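Long-range contact in beta-lactamase (Escherichia coli, PDB 6PQ9), which probably hydrolyses beta-lactam antibiotics to substituted beta-amino acids, as a member of the class A beta-lactamase family: residues 70-74 against 137-141. The protein carries 1 engineered substitution. Sequence-based numbering, arbitrary orientation.
Sequences YKFHL and CDILF. With SO4 (sulfate ion), chain L.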
loop_
_atom_site.group_PDB
_atom_site.type_symbol
_atom_site.label_atom_id
_atom_site.label_comp_id
_atom_site.label_asym_id
_atom_site.label_seq_id
_atom_site.Cartn_x
_atom_site.Cartn_y
_atom_site.Cartn_z
ATOM N N TYR A 70 1.234 -2.834 3.121
ATOM C CA TYR A 70 0.333 -3.773 3.765
ATOM C C TYR A 70 -0.522 -3.114 4.850
ATOM O O TYR A 70 -1.416 -3.777 5.392
ATOM C CB TYR A 70 1.137 -4.987 4.272
ATOM C CG TYR A 70 1.847 -4.909 5.621
ATOM C CD1 TYR A 70 2.263 -3.694 6.179
ATOM C CD2 TYR A 70 2.120 -6.082 6.322
ATOM C CE1 TYR A 70 2.916 -3.666 7.415
ATOM C CE2 TYR A 70 2.761 -6.070 7.534
ATOM C CZ TYR A 70 3.161 -4.866 8.086
ATOM O OH TYR A 70 3.802 -4.893 9.312
ATOM N N LYS A 71 -0.315 -1.819 5.137
ATOM C CA LYS A 71 -1.247 -1.104 6.007
ATOM C C LYS A 71 -2.623 -0.966 5.357
ATOM O O LYS A 71 -3.635 -0.862 6.058
ATOM C CB LYS A 71 -0.679 0.268 6.383
ATOM C CG LYS A 71 0.379 0.209 7.483
ATOM C CD LYS A 71 1.580 1.120 7.194
ATOM C CE LYS A 71 2.736 0.863 8.204
ATOM N NZ LYS A 71 3.836 1.887 8.146
ATOM N N PHE A 72 -2.678 -0.966 4.024
ATOM C CA PHE A 72 -3.955 -1.050 3.321
ATOM C C PHE A 72 -4.665 -2.358 3.651
ATOM O O PHE A 72 -5.842 -2.362 4.034
ATOM C CB PHE A 72 -3.716 -0.926 1.811
ATOM C CG PHE A 72 -4.917 -1.245 0.966
ATOM C CD1 PHE A 72 -6.019 -0.394 0.946
ATOM C CD2 PHE A 72 -4.947 -2.396 0.179
ATOM C CE1 PHE A 72 -7.138 -0.692 0.153
ATOM C CE2 PHE A 72 -6.057 -2.692 -0.618
ATOM C CZ PHE A 72 -7.149 -1.843 -0.632
ATOM N N HIS A 73 -3.952 -3.478 3.502
ATOM C CA HIS A 73 -4.506 -4.788 3.837
ATOM C C HIS A 73 -4.997 -4.814 5.272
ATOM O O HIS A 73 -6.089 -5.318 5.565
ATOM C CB HIS A 73 -3.446 -5.877 3.642
ATOM C CG HIS A 73 -2.794 -5.872 2.292
ATOM N ND1 HIS A 73 -2.124 -4.780 1.787
ATOM C CD2 HIS A 73 -2.682 -6.847 1.355
ATOM C CE1 HIS A 73 -1.637 -5.074 0.593
ATOM N NE2 HIS A 73 -1.965 -6.320 0.306
ATOM N N LEU A 74 -4.173 -4.306 6.192
ATOM C CA LEU A 74 -4.564 -4.248 7.593
ATOM C C LEU A 74 -5.813 -3.389 7.781
ATOM O O LEU A 74 -6.708 -3.745 8.561
ATOM C CB LEU A 74 -3.404 -3.717 8.426
ATOM C CG LEU A 74 -3.652 -3.444 9.913
ATOM C CD1 LEU A 74 -4.044 -4.730 10.651
ATOM C CD2 LEU A 74 -2.400 -2.828 10.508
ATOM N N CYS A 137 0.019 0.981 13.157
ATOM C CA CYS A 137 -0.031 -0.304 12.469
ATOM C C CYS A 137 -0.061 -1.472 13.451
ATOM O O CYS A 137 -0.911 -2.367 13.350
ATOM C CB CYS A 137 1.168 -0.418 11.528
ATOM S SG CYS A 137 1.332 -2.000 10.718
ATOM N N ASP A 138 0.853 -1.474 14.423
ATOM C CA ASP A 138 0.941 -2.602 15.342
ATOM C C ASP A 138 -0.204 -2.612 16.344
ATOM O O ASP A 138 -0.676 -3.687 16.728
ATOM C CB ASP A 138 2.286 -2.578 16.055
ATOM C CG ASP A 138 3.429 -2.938 15.127
ATOM O OD1 ASP A 138 3.163 -3.258 13.944
ATOM O OD2 ASP A 138 4.589 -2.904 15.573
ATOM N N ILE A 139 -0.662 -1.434 16.774
ATOM C CA ILE A 139 -1.877 -1.350 17.579
ATOM C C ILE A 139 -3.039 -2.043 16.868
ATOM O O ILE A 139 -3.769 -2.849 17.465
ATOM C CB ILE A 139 -2.203 0.123 17.894
ATOM C CG1 ILE A 139 -1.190 0.697 18.884
ATOM C CG2 ILE A 139 -3.632 0.270 18.419
ATOM C CD1 ILE A 139 -1.105 2.203 18.833
ATOM N N LEU A 140 -3.216 -1.757 15.571
ATOM C CA LEU A 140 -4.336 -2.351 14.848
ATOM C C LEU A 140 -4.130 -3.843 14.596
ATOM O O LEU A 140 -5.111 -4.590 14.550
ATOM C CB LEU A 140 -4.573 -1.608 13.529
ATOM C CG LEU A 140 -5.033 -0.156 13.704
ATOM C CD1 LEU A 140 -5.079 0.554 12.363
ATOM C CD2 LEU A 140 -6.386 -0.073 14.419
ATOM N N PHE A 141 -2.883 -4.295 14.405
ATOM C CA PHE A 141 -2.643 -5.734 14.272
ATOM C C PHE A 141 -3.112 -6.460 15.516
ATOM O O PHE A 141 -3.777 -7.500 15.429
ATOM C CB PHE A 141 -1.158 -6.034 14.037
ATOM C CG PHE A 141 -0.781 -6.211 12.584
ATOM C CD1 PHE A 141 -1.477 -7.097 11.761
ATOM C CD2 PHE A 141 0.277 -5.492 12.041
ATOM C CE1 PHE A 141 -1.124 -7.251 10.412
ATOM C CE2 PHE A 141 0.629 -5.639 10.705
ATOM C CZ PHE A 141 -0.072 -6.524 9.890
HETATM S S SO4 L . 6.362 2.833 5.184
HETATM O O1 SO4 L . 5.362 3.673 4.526
HETATM O O2 SO4 L . 5.768 2.264 6.391
HETATM O O3 SO4 L . 6.791 1.734 4.310
HETATM O O4 SO4 L . 7.506 3.668 5.500
#
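With CG of Leu74 (chi1 174°) and SG of Cys137 (chi1 175°) each swung trans to its own backbone N, the two side chains reach across between helices 70-85 and 134-144 in the mainly helical domain of the class A beta-lactamase fold. The two methyls of Leu74 have different partners. CD1 lies over one face of the Phe141 ring, 4.0 Å from its centroid, a CH-pi contact displaced toward the rim, while CD2 packs 3.8 Å from Cys137 SG and also meets CB of Leu140. Phe141 turns its edge toward the face of Tyr70 in an offset edge-to-face pair, centroids 5.5 Å apart and planes at 60°. Cys137 SG approaches the Tyr70 ring obliquely, an additional sulfur-aromatic contact. The Tyr70 hydroxyl is fixed by a hydrogen bond with Ala166 O, and Val150 of helix 147-156 packs against both Leu74 and Phe141. Lys71 runs its aliphatic chain past Cys137, CE being 3.9 Å from CB, and its ammonium is gripped by Ser132 O and Asn134 OD1. Lys71 is the SxxK lysine, with engineered Gly68 at the serine position, and in this active-site pocket its NZ donates to O2 of a sulfate, probably from the crystallisation liquor, at 2.6 Å.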